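Side-chain contacts in RNA pseudouridylate synthase domain-containing protein 1 (Homo sapiens, PDB 5VBB), which probably converts uridine to pseudouridine in RNA, as a member of the RluA family of pseudouridine synthases: residues S10-S15 and C225-F230; L38-Q43 and F60-Q65; H64-S69 and L208-L213; C75-L78 and A82-S85. All coordinates share one frame; numbering follows the deposited sequence.

Interaction 1 (S10-S15 and C225-F230)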
# COMPACT_ATOMS: atom_id res chain seq x y z
N SER A 10 -16.18 3.63 0.57
CA SER A 10 -15.84 3.92 1.95
C SER A 10 -15.02 5.18 2.00
O SER A 10 -13.94 5.22 1.42
CB SER A 10 -15.07 2.76 2.55
OG SER A 10 -14.65 3.10 3.85
N ILE A 11 -15.53 6.18 2.71
CA ILE A 11 -14.88 7.47 2.86
C ILE A 11 -14.25 7.52 4.26
O ILE A 11 -14.89 7.12 5.23
CB ILE A 11 -15.90 8.60 2.62
CG1 ILE A 11 -16.49 8.51 1.16
CG2 ILE A 11 -15.28 9.99 2.90
N VAL A 12 -13.01 7.97 4.36
CA VAL A 12 -12.35 8.03 5.65
C VAL A 12 -12.00 9.45 6.05
O VAL A 12 -11.55 9.66 7.16
CB VAL A 12 -11.11 7.10 5.70
CG1 VAL A 12 -11.55 5.66 5.55
CG2 VAL A 12 -10.08 7.45 4.64
N TYR A 13 -12.25 10.43 5.17
CA TYR A 13 -11.93 11.82 5.41
C TYR A 13 -12.64 12.64 4.36
O TYR A 13 -12.53 12.35 3.17
CB TYR A 13 -10.41 12.00 5.29
CG TYR A 13 -9.91 13.40 5.53
CD1 TYR A 13 -10.11 14.40 4.57
CD2 TYR A 13 -9.07 13.69 6.59
CE1 TYR A 13 -9.60 15.67 4.75
CE2 TYR A 13 -8.52 14.95 6.75
CZ TYR A 13 -8.84 15.96 5.86
OH TYR A 13 -8.29 17.19 6.04
N ARG A 14 -13.34 13.70 4.78
CA ARG A 14 -14.00 14.58 3.83
C ARG A 14 -13.95 15.98 4.40
O ARG A 14 -14.35 16.19 5.53
CB ARG A 14 -15.44 14.12 3.53
CG ARG A 14 -16.37 15.09 2.77
CD ARG A 14 -16.38 14.92 1.26
NE ARG A 14 -17.24 15.91 0.58
CZ ARG A 14 -18.56 15.84 0.49
NH1 ARG A 14 -19.24 14.85 1.05
NH2 ARG A 14 -19.24 16.80 -0.16
N SER A 15 -13.39 16.89 3.62
CA SER A 15 -13.34 18.31 3.90
C SER A 15 -13.96 19.05 2.70
O SER A 15 -14.46 18.42 1.77
CB SER A 15 -11.91 18.77 4.13
OG SER A 15 -11.17 18.84 2.92
N CYS A 225 -5.60 7.57 8.84
CA CYS A 225 -5.22 6.28 9.30
C CYS A 225 -6.45 5.43 9.21
O CYS A 225 -7.34 5.54 10.05
CB CYS A 225 -4.68 6.35 10.72
SG CYS A 225 -3.67 4.95 11.12
N THR A 226 -6.56 4.67 8.12
CA THR A 226 -7.73 3.88 7.85
C THR A 226 -7.84 2.67 8.78
O THR A 226 -6.83 2.26 9.38
CB THR A 226 -7.68 3.27 6.42
OG1 THR A 226 -6.77 2.17 6.43
CG2 THR A 226 -7.35 4.26 5.34
N PRO A 227 -9.02 2.01 8.81
CA PRO A 227 -9.14 0.76 9.57
C PRO A 227 -8.21 -0.32 9.02
O PRO A 227 -7.89 -0.34 7.83
CB PRO A 227 -10.60 0.34 9.36
CG PRO A 227 -11.31 1.58 8.98
CD PRO A 227 -10.31 2.35 8.17
N ASP A 228 -7.77 -1.19 9.90
CA ASP A 228 -6.87 -2.31 9.56
C ASP A 228 -7.73 -3.48 9.03
O ASP A 228 -8.53 -4.02 9.80
CB ASP A 228 -6.13 -2.73 10.82
CG ASP A 228 -5.27 -3.96 10.71
OD1 ASP A 228 -5.15 -4.51 9.59
OD2 ASP A 228 -4.69 -4.34 11.73
N PRO A 229 -7.57 -3.93 7.77
CA PRO A 229 -8.40 -5.03 7.27
C PRO A 229 -7.89 -6.42 7.57
O PRO A 229 -8.60 -7.40 7.33
CB PRO A 229 -8.36 -4.79 5.75
CG PRO A 229 -6.96 -4.30 5.53
CD PRO A 229 -6.67 -3.43 6.71
N PHE A 230 -6.65 -6.55 8.03
CA PHE A 230 -6.00 -7.84 8.23
C PHE A 230 -6.12 -8.25 9.67
O PHE A 230 -5.14 -8.34 10.39
CB PHE A 230 -4.54 -7.76 7.75
CG PHE A 230 -4.41 -7.27 6.31
CD1 PHE A 230 -5.25 -7.74 5.31
CD2 PHE A 230 -3.44 -6.34 5.97
CE1 PHE A 230 -5.14 -7.26 3.99
CE2 PHE A 230 -3.31 -5.89 4.65
CZ PHE A 230 -4.10 -6.40 3.66
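Val-12 and Thr-226 bring the two backbones closest, their CA atoms 6.6 Å apart, where strand 10-14 turns a corner and the later segment leaves strand 221-225 for a loop. The corner is a classic beta bulge in which Val-12 and Tyr-13 both face Val-20. Val-12 CB points toward the loop, and the valine's two methyls divide the contact. CG2 meets the methyl CG2 of Thr-226 at 4.3 Å, while CG1 lies against the ring carbon CD of Pro-227 at 4.4 Å. In Thr-226 the hydroxyl oxygen stands between the backbone N and the carbonyl carbon (chi1 76°), which leaves the methyl to meet the valine while OG1 is hydrogen-bonded to His-209. Beyond Pro-227 the loop holds its own shape. Asp-228 OD1 accepts from Phe-230 N at 3.0 Å, an Asx turn in which the N-H comes from above the carboxylate plane, 44° out of it. Asp-228 OD2 pairs with Lys-163. Pro-229 CG then sits over one face of the Phe-230 ring. No hydrogen bond joins the two segments: the touch is light and apolar, methyl against methyl and methyl against proline ring, so its strength probably comes from hydrophobic cover rather than from directed bonds.

Interaction 2 (L38-Q43 and F60-Q65)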
# COMPACT_ATOMS: atom_id res chain seq x y z
N LEU A 38 -16.22 -1.27 -13.68
CA LEU A 38 -16.07 -0.86 -12.28
C LEU A 38 -14.74 -0.14 -12.05
O LEU A 38 -13.69 -0.78 -12.07
CB LEU A 38 -16.16 -2.07 -11.33
CG LEU A 38 -15.91 -1.81 -9.84
CD1 LEU A 38 -17.05 -0.99 -9.22
CD2 LEU A 38 -15.71 -3.11 -9.09
N THR A 39 -14.80 1.17 -11.76
CA THR A 39 -13.61 1.95 -11.41
C THR A 39 -13.91 2.82 -10.20
O THR A 39 -15.07 2.99 -9.84
CB THR A 39 -13.19 2.85 -12.56
OG1 THR A 39 -14.22 3.83 -12.78
CG2 THR A 39 -12.86 2.07 -13.82
N LEU A 40 -12.85 3.43 -9.62
CA LEU A 40 -13.04 4.35 -8.48
C LEU A 40 -13.86 5.57 -8.94
O LEU A 40 -14.82 5.94 -8.27
CB LEU A 40 -11.71 4.76 -7.82
CG LEU A 40 -11.83 5.69 -6.62
CD1 LEU A 40 -12.78 5.16 -5.55
CD2 LEU A 40 -10.54 5.93 -6.03
N GLN A 41 -13.56 6.10 -10.15
CA GLN A 41 -14.32 7.21 -10.74
C GLN A 41 -15.84 6.95 -10.75
O GLN A 41 -16.61 7.83 -10.37
CB GLN A 41 -13.84 7.48 -12.19
CG GLN A 41 -12.49 8.17 -12.27
CD GLN A 41 -12.61 9.68 -12.32
OE1 GLN A 41 -13.45 10.28 -11.63
NE2 GLN A 41 -11.76 10.34 -13.10
N LYS A 42 -16.27 5.75 -11.19
CA LYS A 42 -17.70 5.42 -11.23
C LYS A 42 -18.30 5.37 -9.82
O LYS A 42 -19.39 5.89 -9.62
CB LYS A 42 -17.96 4.09 -11.97
CG LYS A 42 -17.74 4.18 -13.48
CD LYS A 42 -18.16 2.89 -14.18
CE LYS A 42 -18.22 3.03 -15.68
NZ LYS A 42 -19.01 1.94 -16.31
N GLN A 43 -17.58 4.81 -8.85
CA GLN A 43 -18.05 4.79 -7.45
C GLN A 43 -18.25 6.24 -6.95
O GLN A 43 -19.27 6.55 -6.33
CB GLN A 43 -17.05 4.07 -6.53
CG GLN A 43 -16.96 2.56 -6.79
CD GLN A 43 -15.83 1.89 -6.04
OE1 GLN A 43 -14.71 2.40 -5.94
NE2 GLN A 43 -16.09 0.71 -5.50
N PHE A 60 -13.33 15.22 -10.25
CA PHE A 60 -12.47 14.53 -9.26
C PHE A 60 -11.01 14.49 -9.76
O PHE A 60 -10.74 13.85 -10.78
CB PHE A 60 -12.97 13.08 -9.06
CG PHE A 60 -14.44 12.97 -8.73
CD1 PHE A 60 -14.92 13.32 -7.48
CD2 PHE A 60 -15.35 12.54 -9.69
CE1 PHE A 60 -16.29 13.26 -7.19
CE2 PHE A 60 -16.72 12.47 -9.40
CZ PHE A 60 -17.18 12.82 -8.15
N ARG A 61 -10.08 15.13 -9.04
CA ARG A 61 -8.67 15.15 -9.41
C ARG A 61 -7.92 14.23 -8.43
O ARG A 61 -7.85 14.55 -7.26
CB ARG A 61 -8.12 16.58 -9.33
CG ARG A 61 -8.87 17.59 -10.22
CD ARG A 61 -8.74 19.03 -9.72
NE ARG A 61 -9.87 19.87 -10.11
CZ ARG A 61 -10.04 20.44 -11.30
NH1 ARG A 61 -9.16 20.26 -12.27
NH2 ARG A 61 -11.11 21.20 -11.53
N PHE A 62 -7.38 13.10 -8.92
CA PHE A 62 -6.63 12.16 -8.11
C PHE A 62 -5.28 12.75 -7.85
O PHE A 62 -4.59 13.11 -8.80
CB PHE A 62 -6.48 10.80 -8.81
CG PHE A 62 -7.80 10.08 -8.92
CD1 PHE A 62 -8.46 9.63 -7.79
CD2 PHE A 62 -8.42 9.94 -10.14
CE1 PHE A 62 -9.71 9.04 -7.88
CE2 PHE A 62 -9.68 9.36 -10.23
CZ PHE A 62 -10.32 8.90 -9.11
N CYS A 63 -4.90 12.85 -6.58
CA CYS A 63 -3.65 13.45 -6.17
C CYS A 63 -2.50 12.47 -6.31
O CYS A 63 -1.35 12.86 -6.24
CB CYS A 63 -3.76 13.98 -4.74
SG CYS A 63 -5.04 15.24 -4.51
N HIS A 64 -2.82 11.19 -6.43
CA HIS A 64 -1.83 10.13 -6.48
C HIS A 64 -2.50 8.85 -6.95
O HIS A 64 -3.70 8.85 -7.21
CB HIS A 64 -1.12 9.98 -5.13
CG HIS A 64 -2.01 9.67 -3.97
ND1 HIS A 64 -1.80 8.58 -3.19
CD2 HIS A 64 -3.11 10.32 -3.52
CE1 HIS A 64 -2.72 8.63 -2.23
NE2 HIS A 64 -3.55 9.63 -2.42
N GLN A 65 -1.73 7.78 -7.09
CA GLN A 65 -2.25 6.51 -7.57
C GLN A 65 -2.16 5.44 -6.52
O GLN A 65 -1.34 5.51 -5.62
CB GLN A 65 -1.46 6.05 -8.81
CG GLN A 65 -1.53 7.01 -9.99
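Leu-40 and Gln-41, in the first turn of helix 40-47, share the Phe-62 ring between them. The leucine side is the buried one: with CG anti to the backbone N (chi1 -179°), its CD2 reaches Phe-62 CE1 at 3.7 Å. Gln-41 takes the other side of the ring, and its chain, bent at chi2 (-91°), carries the amide toward both phenylalanines. Its CG lies at the ring edge in plane, 3.7 Å from Phe-62 CE2, and its CD is 3.6 Å from that same CE2, the amide standing nearly upright to the ring at 82°. The amide oxygen OE1 approaches Phe-60 CD2 to 3.5 Å. This half is just as close but lies nearer solvent, Gln-41 and both phenylalanines being partly exposed. Cutting Gln-41 back to an alanine would probably uncover the CE2 edge of Phe-62 and open a gap beside Phe-60 CD2. At the helix start, Thr-39 is the N-cap, its OG1 accepting from Lys-42 N at 3.2 Å. Leu-44 of the same helix also touches both phenylalanines, as does Val-76 of strand 73-77, and Leu-40 packs on Leu-74, so helix 40-47 lies against the sheet beside its edge strand 61-62.

Interaction 3 (H64-S69 and L208-L213). With SO4 (sulfate ion), chain B.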
# COMPACT_ATOMS: atom_id res chain seq x y z
N HIS A 64 -2.82 11.19 -6.43
CA HIS A 64 -1.83 10.13 -6.48
C HIS A 64 -2.50 8.85 -6.95
O HIS A 64 -3.70 8.85 -7.21
CB HIS A 64 -1.12 9.98 -5.13
CG HIS A 64 -2.01 9.67 -3.97
ND1 HIS A 64 -1.80 8.58 -3.19
CD2 HIS A 64 -3.11 10.32 -3.52
CE1 HIS A 64 -2.72 8.63 -2.23
NE2 HIS A 64 -3.55 9.63 -2.42
N GLN A 65 -1.73 7.78 -7.09
CA GLN A 65 -2.25 6.51 -7.57
C GLN A 65 -2.16 5.44 -6.52
O GLN A 65 -1.34 5.51 -5.62
CB GLN A 65 -1.46 6.05 -8.81
CG GLN A 65 -1.53 7.01 -9.99
N LEU A 66 -2.93 4.39 -6.71
CA LEU A 66 -2.91 3.21 -5.86
C LEU A 66 -3.16 2.05 -6.81
O LEU A 66 -4.06 2.16 -7.62
CB LEU A 66 -4.00 3.35 -4.80
CG LEU A 66 -3.77 2.74 -3.46
CD1 LEU A 66 -2.44 3.18 -2.86
CD2 LEU A 66 -4.91 3.12 -2.55
N ASP A 67 -2.33 1.01 -6.79
CA ASP A 67 -2.47 -0.12 -7.72
C ASP A 67 -3.88 -0.76 -7.60
O ASP A 67 -4.48 -0.75 -6.51
CB ASP A 67 -1.43 -1.25 -7.42
CG ASP A 67 0.05 -0.96 -7.55
OD1 ASP A 67 0.41 -0.04 -8.33
OD2 ASP A 67 0.90 -1.77 -6.95
N PHE A 68 -4.36 -1.34 -8.72
CA PHE A 68 -5.62 -2.11 -8.82
C PHE A 68 -5.79 -3.09 -7.66
O PHE A 68 -6.81 -3.05 -6.99
CB PHE A 68 -5.65 -2.92 -10.14
CG PHE A 68 -6.84 -3.84 -10.32
CD1 PHE A 68 -8.08 -3.33 -10.67
CD2 PHE A 68 -6.72 -5.21 -10.16
CE1 PHE A 68 -9.18 -4.16 -10.83
CE2 PHE A 68 -7.81 -6.04 -10.35
CZ PHE A 68 -9.03 -5.52 -10.68
N SER A 69 -4.78 -3.94 -7.41
CA SER A 69 -4.86 -4.98 -6.38
C SER A 69 -4.67 -4.49 -4.95
O SER A 69 -4.98 -5.22 -4.01
CB SER A 69 -3.86 -6.10 -6.67
OG SER A 69 -4.17 -6.69 -7.92
N LEU A 208 -2.11 -6.25 0.64
CA LEU A 208 -1.38 -5.00 0.72
C LEU A 208 -2.43 -3.93 0.83
O LEU A 208 -3.39 -3.98 0.07
CB LEU A 208 -0.45 -4.79 -0.50
CG LEU A 208 0.41 -3.53 -0.49
CD1 LEU A 208 1.39 -3.54 0.69
CD2 LEU A 208 1.24 -3.43 -1.76
N HIS A 209 -2.29 -3.01 1.80
CA HIS A 209 -3.27 -2.01 2.12
C HIS A 209 -2.58 -0.69 2.46
O HIS A 209 -1.69 -0.67 3.31
CB HIS A 209 -4.04 -2.47 3.37
CG HIS A 209 -5.10 -1.52 3.83
ND1 HIS A 209 -6.25 -1.29 3.08
CD2 HIS A 209 -5.15 -0.74 4.95
CE1 HIS A 209 -6.95 -0.39 3.75
NE2 HIS A 209 -6.33 -0.05 4.90
N ALA A 210 -2.98 0.39 1.81
CA ALA A 210 -2.42 1.72 2.09
C ALA A 210 -3.14 2.21 3.33
O ALA A 210 -4.30 2.57 3.29
CB ALA A 210 -2.65 2.64 0.90
N PHE A 211 -2.43 2.22 4.43
CA PHE A 211 -2.98 2.45 5.76
C PHE A 211 -2.91 3.88 6.23
O PHE A 211 -3.93 4.42 6.65
CB PHE A 211 -2.18 1.54 6.72
CG PHE A 211 -2.48 1.64 8.18
CD1 PHE A 211 -3.73 1.28 8.68
CD2 PHE A 211 -1.46 1.89 9.08
CE1 PHE A 211 -3.94 1.19 10.06
CE2 PHE A 211 -1.70 1.89 10.44
CZ PHE A 211 -2.92 1.49 10.93
N TYR A 212 -1.75 4.51 6.16
CA TYR A 212 -1.51 5.83 6.68
C TYR A 212 -1.12 6.75 5.53
O TYR A 212 -0.35 6.36 4.66
CB TYR A 212 -0.41 5.77 7.75
CG TYR A 212 -0.09 7.12 8.33
CD1 TYR A 212 -0.87 7.67 9.35
CD2 TYR A 212 0.99 7.86 7.87
CE1 TYR A 212 -0.64 8.97 9.81
CE2 TYR A 212 1.26 9.14 8.36
CZ TYR A 212 0.47 9.68 9.35
OH TYR A 212 0.80 10.93 9.80
N LEU A 213 -1.69 7.94 5.51
CA LEU A 213 -1.38 8.92 4.47
C LEU A 213 -1.43 10.32 5.07
O LEU A 213 -2.36 10.64 5.79
CB LEU A 213 -2.37 8.77 3.30
CG LEU A 213 -2.32 9.81 2.15
CD1 LEU A 213 -1.05 9.65 1.31
CD2 LEU A 213 -3.59 9.70 1.27
S SO4 B . -1.94 -4.83 -10.13
O1 SO4 B . -0.52 -5.19 -10.10
O2 SO4 B . -2.17 -3.99 -11.31
O3 SO4 B . -2.78 -6.00 -10.17
O4 SO4 B . -2.29 -4.11 -8.91
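Leu-66 reaches from the loop that carries Asp-67, the active-site aspartate by similarity, toward Ala-210 on strand 208-216. Step by step, its side chain closes on one methyl: Leu-66 CB is still 5.9 Å from Ala-210 CB, and CG is 4.5 Å from it. The two branches then arrive together, CD1 touching Ala-210 CB at 3.8 Å and CD2 standing slightly farther off at 4.2 Å. Alongside, His-64 and Leu-213 meet head-on. With CG between the backbone N and the carbonyl carbon (chi1 58°), the imidazole is directed at the leucine, and its NE2 comes within 3.7 Å of Leu-213 CD2. That nitrogen is hydrogen-bonded to Cys-75 N, and the ring stacks with Phe-90. Farther along the loop, at Ser-69, a sulfate, probably from the crystallisation liquor, is gripped twice: the backbone N gives a nearly straight bond to O4 (2.9 Å, 168°), and OG bonds to O3 at 2.7 Å. Arg-177 NH1 binds the sulfate too and forms a salt bridge with Asp-67 OD2. The loop is thus seated on the strand by apolar cover; the same loop carries Asp-67 and, at Ser-69, binds an anion, which is consistent with a place for an RNA phosphate.

Interaction 4 (C75-L78 and A82-S85)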
# COMPACT_ATOMS: atom_id res chain seq x y z
N CYS A 75 -6.32 9.93 -1.87
CA CYS A 75 -6.75 11.30 -1.75
C CYS A 75 -7.19 11.91 -3.11
O CYS A 75 -6.45 11.86 -4.08
CB CYS A 75 -5.65 12.13 -1.12
SG CYS A 75 -6.11 13.85 -0.85
N VAL A 76 -8.38 12.53 -3.13
CA VAL A 76 -9.00 13.16 -4.30
C VAL A 76 -9.16 14.63 -3.96
O VAL A 76 -9.70 14.95 -2.90
CB VAL A 76 -10.39 12.51 -4.56
CG1 VAL A 76 -11.06 13.09 -5.78
CG2 VAL A 76 -10.29 10.97 -4.64
N ALA A 77 -8.69 15.53 -4.83
CA ALA A 77 -8.83 16.98 -4.61
C ALA A 77 -10.12 17.40 -5.31
O ALA A 77 -10.40 16.91 -6.40
CB ALA A 77 -7.63 17.74 -5.18
N LEU A 78 -10.93 18.26 -4.65
CA LEU A 78 -12.26 18.67 -5.14
C LEU A 78 -12.23 20.03 -5.85
O LEU A 78 -13.28 20.51 -6.28
CB LEU A 78 -13.26 18.68 -3.97
CG LEU A 78 -13.25 17.38 -3.13
CD1 LEU A 78 -14.14 17.49 -1.91
CD2 LEU A 78 -13.66 16.18 -3.98
N ALA A 82 -6.85 23.04 -4.60
CA ALA A 82 -6.55 21.86 -3.75
C ALA A 82 -5.65 20.85 -4.49
O ALA A 82 -4.72 20.30 -3.90
CB ALA A 82 -7.84 21.20 -3.31
N ALA A 83 -5.91 20.63 -5.78
CA ALA A 83 -5.09 19.73 -6.58
C ALA A 83 -3.66 20.22 -6.68
O ALA A 83 -2.73 19.46 -6.42
CB ALA A 83 -5.69 19.56 -7.97
N GLY A 84 -3.50 21.50 -7.03
CA GLY A 84 -2.19 22.13 -7.15
C GLY A 84 -1.38 22.07 -5.87
O GLY A 84 -0.20 21.73 -5.90
N SER A 85 -2.06 22.30 -4.73
CA SER A 85 -1.44 22.21 -3.39
C SER A 85 -0.92 20.80 -3.12
O SER A 85 0.26 20.62 -2.78
CB SER A 85 -2.43 22.63 -2.31
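A strand-turn-helix connection is closed on itself here: strand 73-77 ends, the chain turns within a few residues, and the methyl of Ala-77 meets the first turn of helix 80-91 at Ala-82 and Ala-83. The backbones come very near, with the CA atoms of Ala-77 and Ala-83 5.0 Å apart. Ala-77 CB points at the helix and presses on its backbone, lying 3.4 Å from Ala-83 N and 3.5 Å from Ala-83 CA. It touches both helix methyls, Ala-82 CB and Ala-83 CB, each at 3.9 Å. The side-chain contact is thus made up of three alanine methyls. Leu-78 adds little, its backbone N lying 4.5 Å from Ala-82 CB while its own CB is turned away from the helix. No hydrogen bond crosses between the segments, but Asn-79 OD1, in the turn, accepts from Ala-82 N. Outward from the alanines, Phe-18 of strand 18-23 touches both Ala-77 and Ala-82, and Arg-61 of strand 61-62 lies on Ala-83. The start of helix 80-91 is therefore bedded on the central strand 73-77 and reached by its neighbour on each side.

How the interactions relate
From the N terminus, strand 10-14 opens the widest loop, which interaction 1 closes only at 225-230; the other three contacts nest inside it. Interaction 2 closes a short loop from helix 40-47 to strand 61-62. Its last residues, His-64 and Gln-65, begin interaction 3, whose long loop ends on strand 208-216. Nested within that one, interaction 4 follows interaction 2 in series and joins strand 73-77 to helix 80-91. Interactions 1, 2 and 4 all reach the four-stranded sheet, where strands 61-62 and 73-77 are neighbours. Interactions 1 and 3 tie it and its loops to the larger sheet, and meet at Thr-226 and His-209.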